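PDB 3HAZ: proline dehydrogenase from Bradyrhizobium japonicum USDA 110, which probably oxidises proline to glutamate in two steps, through an FAD-dependent proline dehydrogenase and an NAD-dependent aldehyde dehydrogenase joined in one chain. Local coordinates for residues 366-371 / 497-502; 790-795 / 834-839; 272-277 / 304-309. All coordinates share one frame; numbering follows the deposited sequence. Where two conformers were deposited one is given.

Contact 1. Residues 366-371 / 497-502; sequences FTRKAM and AAHPRI. With FAD (flavin-adenine dinucleotide), chain C; SO4 (sulfate ion), chain F.
Thr367 faces two ways at once: its hydroxyl receives the backbone N-H of His499, while its carbonyl oxygen takes a hydrogen bond from the adenine amino group of FAD. The His499 N to Thr367 OG1 bond measures 3.0 Å and is almost straight (174°). It forms because OG1 is tucked between the backbone N and the carbonyl carbon (chi1 46°), which turns it to the loop 497-502. The N6A of FAD lies 3.0 Å from Thr367 O, and His499 CB packs against the same oxygen at 3.3 Å. Water 1 adds a second polar link, accepting from Thr367 N and donating to Ala497 O. Arg368 runs alongside the loop, its CD 3.2 Å from Ala497 O, then bends at chi3 (64°) to lay the edge of its guanidinium against a sulfate, probably from the crystallisation liquor; NE reaches O2 and NH2 reaches O1 (2.9 Å). NH2 also bonds Ala490 O, and Ala370 N holds sulfate O4. Met371 CE meets Ala497 CB at 4.0 Å, and Ala22 of helix 18-28 touches both residues. Lys369 leads away from the loop, its NZ 2.9 Å from O2A of the FAD pyrophosphate. The residues leading into helix 369-384, and its first turn, bind the adenine and pyrophosphate of FAD in the proline dehydrogenase barrel, with 497-502 packed against Thr367 and Arg368.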
loop_
_atom_site.group_PDB
_atom_site.type_symbol
_atom_site.label_atom_id
_atom_site.label_comp_id
_atom_site.label_asym_id
_atom_site.label_seq_id
_atom_site.Cartn_x
_atom_site.Cartn_y
_atom_site.Cartn_z
ATOM N N PHE A 366 -0.444 -5.408 -35.650
ATOM C CA PHE A 366 0.212 -4.708 -34.553
ATOM C C PHE A 366 -0.828 -4.410 -33.474
ATOM O O PHE A 366 -2.028 -4.360 -33.759
ATOM C CB PHE A 366 0.885 -3.426 -35.057
ATOM C CG PHE A 366 1.912 -3.671 -36.141
ATOM C CD1 PHE A 366 3.132 -4.268 -35.842
ATOM C CD2 PHE A 366 1.654 -3.315 -37.452
ATOM C CE1 PHE A 366 4.075 -4.499 -36.836
ATOM C CE2 PHE A 366 2.585 -3.551 -38.450
ATOM C CZ PHE A 366 3.799 -4.143 -38.143
ATOM N N THR A 367 -0.377 -4.231 -32.237
ATOM C CA THR A 367 -1.302 -3.962 -31.140
ATOM C C THR A 367 -1.140 -2.566 -30.560
ATOM O O THR A 367 -1.914 -2.159 -29.694
ATOM C CB THR A 367 -1.194 -5.009 -30.016
ATOM O OG1 THR A 367 0.183 -5.249 -29.708
ATOM C CG2 THR A 367 -1.854 -6.318 -30.440
ATOM N N ARG A 368 -0.123 -1.839 -31.017
ATOM C CA ARG A 368 -0.038 -0.415 -30.709
ATOM C C ARG A 368 -0.297 0.403 -31.969
ATOM O O ARG A 368 0.267 0.127 -33.026
ATOM C CB ARG A 368 1.318 -0.052 -30.093
ATOM C CG ARG A 368 1.453 -0.476 -28.635
ATOM C CD ARG A 368 2.697 0.115 -27.989
ATOM N NE ARG A 368 2.643 1.574 -27.923
ATOM C CZ ARG A 368 3.587 2.330 -27.371
ATOM N NH1 ARG A 368 4.660 1.764 -26.831
ATOM N NH2 ARG A 368 3.460 3.651 -27.358
ATOM N N LYS A 369 -1.146 1.413 -31.840
ATOM C CA LYS A 369 -1.580 2.216 -32.977
ATOM C C LYS A 369 -0.392 2.866 -33.690
ATOM O O LYS A 369 -0.355 2.939 -34.927
ATOM C CB LYS A 369 -2.595 3.268 -32.512
ATOM C CG LYS A 369 -3.528 3.807 -33.604
ATOM C CD LYS A 369 -2.888 4.959 -34.364
ATOM C CE LYS A 369 -3.891 5.650 -35.275
ATOM N NZ LYS A 369 -3.324 6.885 -35.883
ATOM N N ALA A 370 0.583 3.323 -32.906
ATOM C CA ALA A 370 1.780 3.957 -33.453
ATOM C C ALA A 370 2.585 3.009 -34.337
ATOM O O ALA A 370 3.267 3.452 -35.257
ATOM C CB ALA A 370 2.663 4.506 -32.333
ATOM N N MET A 371 2.520 1.711 -34.045
ATOM C CA MET A 371 3.195 0.717 -34.876
ATOM C C MET A 371 2.496 0.575 -36.233
ATOM O O MET A 371 3.144 0.378 -37.264
ATOM C CB MET A 371 3.282 -0.641 -34.164
ATOM C CG MET A 371 4.374 -0.730 -33.094
ATOM S SD MET A 371 6.044 -0.549 -33.771
ATOM C CE MET A 371 6.299 -2.103 -34.637
ATOM N N ALA A 497 7.163 -2.236 -28.564
ATOM C CA ALA A 497 6.326 -2.290 -29.761
ATOM C C ALA A 497 4.921 -2.825 -29.467
ATOM O O ALA A 497 3.922 -2.192 -29.815
ATOM C CB ALA A 497 7.011 -3.112 -30.847
ATOM N N ALA A 498 4.850 -3.985 -28.822
ATOM C CA ALA A 498 3.576 -4.604 -28.471
ATOM C C ALA A 498 2.842 -3.808 -27.397
ATOM O O ALA A 498 3.468 -3.156 -26.569
ATOM C CB ALA A 498 3.803 -6.032 -28.003
ATOM N N HIS A 499 1.514 -3.859 -27.408
ATOM C CA HIS A 499 0.737 -3.184 -26.375
ATOM C C HIS A 499 0.880 -3.931 -25.056
ATOM O O HIS A 499 0.654 -5.142 -25.003
ATOM C CB HIS A 499 -0.736 -3.093 -26.751
ATOM C CG HIS A 499 -1.501 -2.104 -25.932
ATOM N ND1 HIS A 499 -1.761 -2.290 -24.593
ATOM C CD2 HIS A 499 -2.059 -0.914 -26.262
ATOM C CE1 HIS A 499 -2.447 -1.259 -24.131
ATOM N NE2 HIS A 499 -2.641 -0.411 -25.124
ATOM N N PRO A 500 1.249 -3.202 -23.988
ATOM C CA PRO A 500 1.585 -3.746 -22.667
ATOM C C PRO A 500 0.375 -4.322 -21.951
ATOM O O PRO A 500 0.545 -5.094 -21.012
ATOM C CB PRO A 500 2.084 -2.508 -21.911
ATOM C CG PRO A 500 1.357 -1.376 -22.572
ATOM C CD PRO A 500 1.423 -1.738 -24.021
ATOM N N ARG A 501 -0.827 -3.954 -22.381
ATOM C CA ARG A 501 -2.034 -4.432 -21.711
ATOM C C ARG A 501 -2.876 -5.389 -22.555
ATOM O O ARG A 501 -4.046 -5.618 -22.260
ATOM C CB ARG A 501 -2.871 -3.255 -21.201
ATOM C CG ARG A 501 -2.195 -2.486 -20.073
ATOM C CD ARG A 501 -3.043 -1.323 -19.575
ATOM N NE ARG A 501 -3.017 -0.184 -20.491
ATOM C CZ ARG A 501 -4.054 0.216 -21.222
ATOM N NH1 ARG A 501 -3.933 1.265 -22.029
ATOM N NH2 ARG A 501 -5.213 -0.426 -21.146
ATOM N N ILE A 502 -2.275 -5.950 -23.600
ATOM C CA ILE A 502 -2.936 -6.982 -24.393
ATOM C C ILE A 502 -2.086 -8.241 -24.372
ATOM O O ILE A 502 -1.042 -8.309 -25.022
ATOM C CB ILE A 502 -3.181 -6.541 -25.855
ATOM C CG1 ILE A 502 -4.074 -5.301 -25.905
ATOM C CG2 ILE A 502 -3.832 -7.666 -26.656
ATOM C CD1 ILE A 502 -4.319 -4.784 -27.323
HETATM P PA FAD C . -6.160 6.703 -38.114
HETATM O O1A FAD C . -7.023 7.354 -36.889
HETATM O O2A FAD C . -4.866 7.357 -38.301
HETATM O O5B FAD C . -5.893 5.134 -37.783
HETATM C C5B FAD C . -6.993 4.337 -37.449
HETATM C C4B FAD C . -6.587 2.858 -37.471
HETATM O O4B FAD C . -5.228 2.438 -36.908
HETATM C C3B FAD C . -7.432 1.738 -37.565
HETATM O O3B FAD C . -8.487 1.759 -38.510
HETATM C C2B FAD C . -6.494 0.562 -37.461
HETATM O O2B FAD C . -6.166 -0.108 -38.664
HETATM C C1B FAD C . -5.337 1.052 -36.665
HETATM N N9A FAD C . -5.374 0.870 -35.225
HETATM C C8A FAD C . -6.258 1.427 -34.306
HETATM N N7A FAD C . -5.876 1.011 -33.059
HETATM C C5A FAD C . -4.736 0.189 -33.213
HETATM C C6A FAD C . -3.878 -0.551 -32.224
HETATM N N6A FAD C . -4.173 -0.497 -30.797
HETATM N N1A FAD C . -2.845 -1.254 -32.636
HETATM C C2A FAD C . -2.528 -1.315 -34.008
HETATM N N3A FAD C . -3.354 -0.605 -34.958
HETATM C C4A FAD C . -4.430 0.128 -34.525
HETATM N N1 FAD C . -9.460 -1.338 -44.545
HETATM C C2 FAD C . -9.405 -2.693 -44.767
HETATM O O2 FAD C . -9.083 -3.539 -43.728
HETATM N N3 FAD C . -9.729 -3.219 -46.063
HETATM C C4 FAD C . -10.088 -2.377 -47.078
HETATM O O4 FAD C . -10.338 -2.884 -48.359
HETATM C C4X FAD C . -10.140 -0.958 -46.851
HETATM N N5 FAD C . -10.522 -0.023 -47.954
HETATM C C5X FAD C . -10.575 1.371 -47.708
HETATM C C6 FAD C . -10.959 2.287 -48.792
HETATM C C7 FAD C . -11.006 3.679 -48.545
HETATM C C7M FAD C . -11.427 4.614 -49.668
HETATM C C8 FAD C . -10.664 4.214 -47.207
HETATM C C8M FAD C . -10.711 5.722 -46.908
HETATM C C9 FAD C . -10.297 3.335 -46.174
HETATM C C9A FAD C . -10.255 1.882 -46.419
HETATM N N10 FAD C . -9.875 0.959 -45.347
HETATM C C10 FAD C . -9.825 -0.462 -45.606
HETATM C "C1'" FAD C . -9.359 1.442 -44.026
HETATM C "C2'" FAD C . -10.412 1.612 -42.900
HETATM O "O2'" FAD C . -11.723 1.615 -43.453
HETATM C "C3'" FAD C . -10.092 2.887 -42.104
HETATM O "O3'" FAD C . -10.518 4.034 -42.831
HETATM C "C4'" FAD C . -8.563 3.035 -41.773
HETATM O "O4'" FAD C . -7.913 1.922 -41.264
HETATM C "C5'" FAD C . -8.271 4.308 -40.934
HETATM O "O5'" FAD C . -6.937 4.771 -41.080
HETATM P P FAD C . -6.671 6.401 -40.933
HETATM O O1P FAD C . -5.072 6.734 -41.272
HETATM O O2P FAD C . -7.588 7.132 -41.815
HETATM O O3P FAD C . -7.123 6.811 -39.418
HETATM S S SO4 F . 0.032 4.260 -28.861
HETATM O O1 SO4 F . 1.145 5.061 -28.350
HETATM O O2 SO4 F . -0.099 3.020 -28.096
HETATM O O3 SO4 F . -1.196 5.039 -28.733
HETATM O O4 SO4 F . 0.292 3.944 -30.259
HETATM O O HOH W 1 2.567 -3.651 -32.005
HETATM O O HOH W 2 0.600 -7.480 -27.150
#

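Contact 2. Residues 790-795 / 834-839; sequences AGQRCS and GPVIDV. With NAD (nicotinamide-adenine-dinucleotide), chain D; SO4 (sulfate ion), chain E.
Gln792 carries the polar part of this contact, reaching the backbone around Val836 with OE1 directly and with NE2 through a water. Directly, Ile837 N donates to Gln792 OE1 over 3.0 Å; the N-H...O angle is a modest 140°, but the donor lies in the carbonyl plane, on a lone pair. The side chain arrives there by running extended beyond CG (chi2 -177°), and OE1 comes within 3.2 Å of Val836 CA. Through water, Gln792 NE2 donates to water 3 at 3.0 Å, which in turn donates to Pro835 O at 2.9 Å. Acceptor on one side and donor on the other settle which way round the amide sits. A leucine here would probably leave Ile837 N without its acceptor and water 3 without one of its donors, so that the 834-837 loop lost its polar tie to the cysteine loop.

Segment 790-795 is the catalytic-cysteine loop of the aldehyde dehydrogenase fold, leading from helix 775-787 to strand 797-803; its Cys794, the predicted catalytic residue, lies beside NAD. Trp659, an NAD-binding residue, touches both Gln792 and Ile837.

Van der Waals contact is slight: Ala790 CB meets Val836 CG1 at 4.2 Å and also lies against Gly834 O. Helix 839-855 backs Val836 through Lys842 and Leu845, and Asp838, its N-cap, caps Ala841 N with OD1.

Charged and anion contacts gather at the other end of 790-795. Arg793 NH1 and Ser795 OG each lie 2.8 Å from O3 of a sulfate, which is held also by Gly948 N and Ala949 N; this is consistent with a place for the carboxylate of the substrate. Arg793 NH2 forms a salt bridge with Asp606.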
loop_
_atom_site.group_PDB
_atom_site.type_symbol
_atom_site.label_atom_id
_atom_site.label_comp_id
_atom_site.label_asym_id
_atom_site.label_seq_id
_atom_site.Cartn_x
_atom_site.Cartn_y
_atom_site.Cartn_z
ATOM N N ALA A 790 -22.806 -32.046 -36.878
ATOM C CA ALA A 790 -24.046 -32.743 -37.222
ATOM C C ALA A 790 -25.093 -32.617 -36.118
ATOM O O ALA A 790 -25.897 -33.520 -35.907
ATOM C CB ALA A 790 -23.773 -34.219 -37.542
ATOM N N GLY A 791 -25.076 -31.487 -35.417
ATOM C CA GLY A 791 -26.024 -31.240 -34.348
ATOM C C GLY A 791 -25.860 -32.182 -33.166
ATOM O O GLY A 791 -26.784 -32.352 -32.374
ATOM N N GLN A 792 -24.685 -32.792 -33.040
ATOM C CA GLN A 792 -24.440 -33.759 -31.966
ATOM C C GLN A 792 -23.756 -33.107 -30.768
ATOM O O GLN A 792 -22.827 -33.664 -30.174
ATOM C CB GLN A 792 -23.638 -34.964 -32.478
ATOM C CG GLN A 792 -24.339 -35.737 -33.596
ATOM C CD GLN A 792 -23.560 -36.964 -34.049
ATOM O OE1 GLN A 792 -24.115 -38.058 -34.167
ATOM N NE2 GLN A 792 -22.266 -36.788 -34.290
ATOM N N ARG A 793 -24.213 -31.908 -30.431
ATOM C CA ARG A 793 -23.789 -31.239 -29.210
ATOM C C ARG A 793 -25.017 -31.040 -28.347
ATOM O O ARG A 793 -26.105 -30.791 -28.849
ATOM C CB ARG A 793 -23.175 -29.879 -29.515
ATOM C CG ARG A 793 -21.945 -29.919 -30.387
ATOM C CD ARG A 793 -21.485 -28.501 -30.703
ATOM N NE ARG A 793 -20.256 -28.482 -31.489
ATOM C CZ ARG A 793 -19.064 -28.160 -31.001
ATOM N NH1 ARG A 793 -18.939 -27.821 -29.728
ATOM N NH2 ARG A 793 -17.996 -28.166 -31.792
ATOM N N CYS A 794 -24.845 -31.129 -27.042
ATOM C CA CYS A 794 -25.945 -30.961 -26.099
ATOM C C CYS A 794 -26.433 -29.519 -26.092
ATOM O O CYS A 794 -27.595 -29.245 -25.797
ATOM C CB CYS A 794 -25.491 -31.358 -24.693
ATOM S SG CYS A 794 -23.928 -30.599 -24.187
ATOM N N SER A 795 -25.520 -28.607 -26.407
ATOM C CA SER A 795 -25.812 -27.175 -26.426
ATOM C C SER A 795 -26.488 -26.722 -27.724
ATOM O O SER A 795 -26.867 -25.555 -27.862
ATOM C CB SER A 795 -24.514 -26.399 -26.271
ATOM O OG SER A 795 -23.627 -26.742 -27.319
ATOM N N GLY A 834 -19.801 -33.971 -40.628
ATOM C CA GLY A 834 -19.420 -35.369 -40.699
ATOM C C GLY A 834 -20.603 -36.277 -40.423
ATOM O O GLY A 834 -21.740 -35.809 -40.314
ATOM N N PRO A 835 -20.345 -37.589 -40.303
ATOM C CA PRO A 835 -21.438 -38.545 -40.110
ATOM C C PRO A 835 -21.956 -38.504 -38.686
ATOM O O PRO A 835 -21.247 -38.053 -37.792
ATOM C CB PRO A 835 -20.776 -39.897 -40.383
ATOM C CG PRO A 835 -19.332 -39.689 -40.087
ATOM C CD PRO A 835 -19.019 -38.233 -40.314
ATOM N N VAL A 836 -23.182 -38.964 -38.478
ATOM C CA VAL A 836 -23.661 -39.173 -37.121
ATOM C C VAL A 836 -23.010 -40.446 -36.565
ATOM O O VAL A 836 -22.434 -41.236 -37.316
ATOM C CB VAL A 836 -25.193 -39.227 -37.052
ATOM C CG1 VAL A 836 -25.771 -37.891 -37.492
ATOM C CG2 VAL A 836 -25.728 -40.350 -37.922
ATOM N N ILE A 837 -23.090 -40.636 -35.253
ATOM C CA ILE A 837 -22.254 -41.622 -34.569
ATOM C C ILE A 837 -22.481 -43.088 -34.989
ATOM O O ILE A 837 -21.520 -43.828 -35.177
ATOM C CB ILE A 837 -22.350 -41.471 -33.027
ATOM C CG1 ILE A 837 -21.294 -42.340 -32.327
ATOM C CG2 ILE A 837 -23.757 -41.794 -32.541
ATOM C CD1 ILE A 837 -19.864 -42.052 -32.770
ATOM N N ASP A 838 -23.737 -43.501 -35.148
ATOM C CA ASP A 838 -24.031 -44.881 -35.535
ATOM C C ASP A 838 -25.361 -45.054 -36.268
ATOM O O ASP A 838 -26.160 -44.119 -36.379
ATOM C CB ASP A 838 -23.982 -45.820 -34.317
ATOM C CG ASP A 838 -24.972 -45.428 -33.231
ATOM O OD1 ASP A 838 -25.936 -44.689 -33.526
ATOM O OD2 ASP A 838 -24.785 -45.865 -32.076
ATOM N N VAL A 839 -25.584 -46.270 -36.757
ATOM C CA VAL A 839 -26.802 -46.615 -37.482
ATOM C C VAL A 839 -28.055 -46.314 -36.667
ATOM O O VAL A 839 -29.065 -45.867 -37.205
ATOM C CB VAL A 839 -26.788 -48.101 -37.903
ATOM C CG1 VAL A 839 -28.187 -48.696 -37.859
ATOM C CG2 VAL A 839 -26.169 -48.248 -39.282
HETATM P PA NAD D . -26.870 -42.099 -22.998
HETATM O O1A NAD D . -27.974 -41.818 -21.818
HETATM O O2A NAD D . -27.492 -42.866 -24.089
HETATM O O5B NAD D . -25.624 -42.976 -22.316
HETATM C C5B NAD D . -24.410 -42.312 -21.993
HETATM C C4B NAD D . -23.555 -43.146 -21.026
HETATM O O4B NAD D . -24.304 -43.817 -19.943
HETATM C C3B NAD D . -22.776 -44.357 -21.685
HETATM O O3B NAD D . -21.414 -44.529 -21.436
HETATM C C2B NAD D . -23.758 -45.502 -21.456
HETATM O O2B NAD D . -23.412 -46.814 -21.839
HETATM C C1B NAD D . -24.152 -45.228 -20.069
HETATM N N9A NAD D . -25.409 -45.905 -19.721
HETATM C C8A NAD D . -26.411 -46.272 -20.561
HETATM N N7A NAD D . -27.433 -46.889 -19.781
HETATM C C5A NAD D . -27.014 -46.883 -18.431
HETATM C C6A NAD D . -27.613 -47.352 -17.267
HETATM N N6A NAD D . -28.921 -47.983 -17.333
HETATM N N1A NAD D . -26.980 -47.216 -16.073
HETATM C C2A NAD D . -25.735 -46.613 -16.015
HETATM N N3A NAD D . -25.143 -46.152 -17.159
HETATM C C4A NAD D . -25.785 -46.289 -18.371
HETATM O O3 NAD D . -26.223 -40.655 -23.558
HETATM P PN NAD D . -25.389 -40.632 -25.008
HETATM O O1N NAD D . -26.316 -41.365 -26.182
HETATM O O2N NAD D . -24.112 -41.332 -24.858
HETATM O O5D NAD D . -25.090 -39.055 -25.463
HETATM C C5D NAD D . -26.163 -38.231 -25.897
HETATM C C4D NAD D . -26.852 -37.487 -24.733
HETATM O O4D NAD D . -25.959 -36.950 -23.663
HETATM C C3D NAD D . -27.864 -36.297 -25.024
HETATM O O3D NAD D . -29.189 -36.388 -24.557
HETATM C C2D NAD D . -26.999 -35.095 -24.587
HETATM O O2D NAD D . -27.505 -33.774 -24.621
HETATM C C1D NAD D . -26.358 -35.626 -23.371
HETATM N N1N NAD D . -25.164 -34.818 -23.090
HETATM C C2N NAD D . -25.265 -33.724 -22.211
HETATM C C3N NAD D . -24.087 -32.906 -21.941
HETATM C C7N NAD D . -24.196 -31.716 -20.970
HETATM O O7N NAD D . -23.213 -31.189 -20.590
HETATM N N7N NAD D . -25.483 -31.340 -20.422
HETATM C C4N NAD D . -22.795 -33.226 -22.596
HETATM C C5N NAD D . -22.695 -34.315 -23.466
HETATM C C6N NAD D . -23.887 -35.149 -23.740
HETATM S S SO4 E . -20.543 -27.394 -26.325
HETATM O O1 SO4 E . -20.865 -26.168 -25.592
HETATM O O2 SO4 E . -21.305 -28.504 -25.754
HETATM O O3 SO4 E . -20.889 -27.260 -27.736
HETATM O O4 SO4 E . -19.107 -27.645 -26.222
HETATM O O HOH W 3 -20.367 -38.996 -35.185
#

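Contact 3. Residues 272-277 / 304-309; sequences AHDLNF and KGWDGF
Phe277 and Phe309 form a parallel beta bridge with their CA atoms 4.8 Å apart, held by a nearly straight bond (174°) of 2.8 Å from Phe277 N to Gly308 O. The strands 276-279 and 309-314 are neighbours in the beta/alpha barrel of proline dehydrogenase, joined by a beta-alpha-beta crossover through helix 287-298. Gly308 O is gripped twice, since Asn276 ND2 also donates to it at 2.8 Å, with that oxygen near its amide plane. Although Asn276 CB points away from 304-309, CG anti to the backbone N (chi1 -179°) brings ND2 round to this carbonyl just before strand 309-314, and OD1 accepts from Gln393. Gly308 passes so close to Leu275 O that a side chain pointing from its CA would collide with that oxygen.

Trp306 turns its indole edge to the 274-277 chain. NE1 donates to Leu275 O at 2.9 Å, with the oxygen almost in the indole plane, and further along the same edge CH2 touches Phe277 CB at 3.6 Å. Gly308 N and Phe309 N lie over one face of the indole, toward its rim. Phe277 CD2 and Phe309 CD1 approach to 3.9 Å, and the Phe277 side chain also packs on Leu263, Leu266 and Ala270 of helix 252-272 and on Ile218 of helix 204-223.

Asp274, the positive-phi residue of the Schellman motif that ends helix 252-272, slides past the indole with OD1 3.4 Å from Trp306 CD1. The same OD1 accepts from water 4 at 2.7 Å, and this water takes the N-H of Asp307.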
loop_
_atom_site.group_PDB
_atom_site.type_symbol
_atom_site.label_atom_id
_atom_site.label_comp_id
_atom_site.label_asym_id
_atom_site.label_seq_id
_atom_site.Cartn_x
_atom_site.Cartn_y
_atom_site.Cartn_z
ATOM N N ALA A 272 -13.519 -2.967 -69.865
ATOM C CA ALA A 272 -14.209 -2.441 -71.039
ATOM C C ALA A 272 -14.575 -0.959 -70.893
ATOM O O ALA A 272 -14.737 -0.266 -71.887
ATOM C CB ALA A 272 -15.444 -3.275 -71.359
ATOM N N HIS A 273 -14.706 -0.475 -69.659
ATOM C CA HIS A 273 -14.917 0.955 -69.438
ATOM C C HIS A 273 -13.640 1.618 -68.952
ATOM O O HIS A 273 -13.650 2.790 -68.562
ATOM C CB HIS A 273 -16.046 1.210 -68.434
ATOM C CG HIS A 273 -17.407 0.898 -68.967
ATOM N ND1 HIS A 273 -17.895 1.453 -70.130
ATOM C CD2 HIS A 273 -18.384 0.088 -68.495
ATOM C CE1 HIS A 273 -19.116 0.998 -70.354
ATOM N NE2 HIS A 273 -19.435 0.165 -69.378
ATOM N N ASP A 274 -12.548 0.858 -68.971
ATOM C CA ASP A 274 -11.242 1.337 -68.525
ATOM C C ASP A 274 -11.315 1.938 -67.127
ATOM O O ASP A 274 -10.839 3.049 -66.900
ATOM C CB ASP A 274 -10.684 2.369 -69.508
ATOM C CG ASP A 274 -9.196 2.606 -69.321
ATOM O OD1 ASP A 274 -8.501 1.672 -68.871
ATOM O OD2 ASP A 274 -8.723 3.722 -69.619
ATOM N N LEU A 275 -11.909 1.196 -66.196
ATOM C CA LEU A 275 -12.091 1.669 -64.826
ATOM C C LEU A 275 -10.988 1.179 -63.890
ATOM O O LEU A 275 -10.269 0.237 -64.201
ATOM C CB LEU A 275 -13.452 1.212 -64.279
ATOM C CG LEU A 275 -14.720 1.629 -65.040
ATOM C CD1 LEU A 275 -15.943 1.008 -64.367
ATOM C CD2 LEU A 275 -14.849 3.152 -65.123
ATOM N N ASN A 276 -10.858 1.840 -62.749
ATOM C CA ASN A 276 -10.080 1.315 -61.642
ATOM C C ASN A 276 -10.933 0.238 -60.954
ATOM O O ASN A 276 -12.090 0.481 -60.605
ATOM C CB ASN A 276 -9.744 2.453 -60.672
ATOM C CG ASN A 276 -8.896 1.992 -59.477
ATOM O OD1 ASN A 276 -8.947 2.596 -58.406
ATOM N ND2 ASN A 276 -8.121 0.926 -59.660
ATOM N N PHE A 277 -10.367 -0.950 -60.777
ATOM C CA PHE A 277 -11.084 -2.082 -60.198
ATOM C C PHE A 277 -10.296 -2.618 -58.996
ATOM O O PHE A 277 -9.229 -3.207 -59.164
ATOM C CB PHE A 277 -11.260 -3.165 -61.273
ATOM C CG PHE A 277 -12.089 -4.339 -60.838
ATOM C CD1 PHE A 277 -13.475 -4.310 -60.954
ATOM C CD2 PHE A 277 -11.485 -5.478 -60.337
ATOM C CE1 PHE A 277 -14.244 -5.392 -60.558
ATOM C CE2 PHE A 277 -12.247 -6.575 -59.940
ATOM C CZ PHE A 277 -13.626 -6.532 -60.050
ATOM N N LYS A 304 -4.973 -8.187 -70.170
ATOM C CA LYS A 304 -3.864 -7.456 -70.775
ATOM C C LYS A 304 -4.330 -6.104 -71.314
ATOM O O LYS A 304 -5.492 -5.943 -71.704
ATOM C CB LYS A 304 -3.254 -8.264 -71.923
ATOM C CG LYS A 304 -2.479 -9.500 -71.497
ATOM C CD LYS A 304 -2.113 -10.347 -72.724
ATOM C CE LYS A 304 -1.158 -11.477 -72.364
ATOM N NZ LYS A 304 0.136 -10.961 -71.826
ATOM N N GLY A 305 -3.417 -5.139 -71.344
ATOM C CA GLY A 305 -3.689 -3.845 -71.947
ATOM C C GLY A 305 -4.650 -2.988 -71.144
ATOM O O GLY A 305 -5.383 -2.179 -71.705
ATOM N N TRP A 306 -4.647 -3.169 -69.826
ATOM C CA TRP A 306 -5.522 -2.405 -68.941
ATOM C C TRP A 306 -4.815 -2.179 -67.616
ATOM O O TRP A 306 -4.282 -3.121 -67.023
ATOM C CB TRP A 306 -6.849 -3.141 -68.747
ATOM C CG TRP A 306 -7.710 -2.638 -67.616
ATOM C CD1 TRP A 306 -8.173 -1.365 -67.435
ATOM C CD2 TRP A 306 -8.237 -3.413 -66.530
ATOM N NE1 TRP A 306 -8.947 -1.300 -66.299
ATOM C CE2 TRP A 306 -9.004 -2.543 -65.728
ATOM C CE3 TRP A 306 -8.131 -4.756 -66.157
ATOM C CZ2 TRP A 306 -9.658 -2.973 -64.573
ATOM C CZ3 TRP A 306 -8.787 -5.183 -65.013
ATOM C CH2 TRP A 306 -9.539 -4.294 -64.234
ATOM N N ASP A 307 -4.797 -0.927 -67.164
ATOM C CA ASP A 307 -3.994 -0.533 -66.007
ATOM C C ASP A 307 -4.816 -0.284 -64.731
ATOM O O ASP A 307 -4.303 0.273 -63.753
ATOM C CB ASP A 307 -3.177 0.731 -66.332
ATOM C CG ASP A 307 -2.239 0.547 -67.524
ATOM O OD1 ASP A 307 -1.919 -0.608 -67.877
ATOM O OD2 ASP A 307 -1.814 1.571 -68.104
ATOM N N GLY A 308 -6.078 -0.698 -64.728
ATOM C CA GLY A 308 -6.967 -0.372 -63.621
ATOM C C GLY A 308 -7.139 -1.423 -62.534
ATOM O O GLY A 308 -7.706 -1.136 -61.475
ATOM N N PHE A 309 -6.664 -2.640 -62.785
ATOM C CA PHE A 309 -6.818 -3.719 -61.813
ATOM C C PHE A 309 -5.939 -3.483 -60.600
ATOM O O PHE A 309 -4.832 -2.960 -60.717
ATOM C CB PHE A 309 -6.494 -5.081 -62.426
ATOM C CG PHE A 309 -6.775 -6.241 -61.507
ATOM C CD1 PHE A 309 -8.019 -6.853 -61.498
ATOM C CD2 PHE A 309 -5.795 -6.716 -60.649
ATOM C CE1 PHE A 309 -8.282 -7.916 -60.652
ATOM C CE2 PHE A 309 -6.056 -7.778 -59.795
ATOM C CZ PHE A 309 -7.299 -8.379 -59.800
HETATM O O HOH W 4 -5.888 1.082 -68.852
#

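The three contacts follow one another along the chain without overlap: 272-277/304-309 closes before 366-371/497-502 opens, and 790-795/834-839 comes last. Contacts 1 and 3 both involve the proline dehydrogenase barrel, their centres about 39 Å apart. Contact 1 touches FAD directly, whereas contact 3 pairs two barrel strands farther off, the Asn276 side chain about 9 Å from the cofactor. Contact 2 belongs to the aldehyde dehydrogenase part and reaches NAD through Cys794. Its centre lies about 42 Å from that of contact 1, on the opposite side of the chain's centre, and about 50 Å from that of contact 3. Nearest atoms of contacts 1 and 2 are still about 25 Å apart.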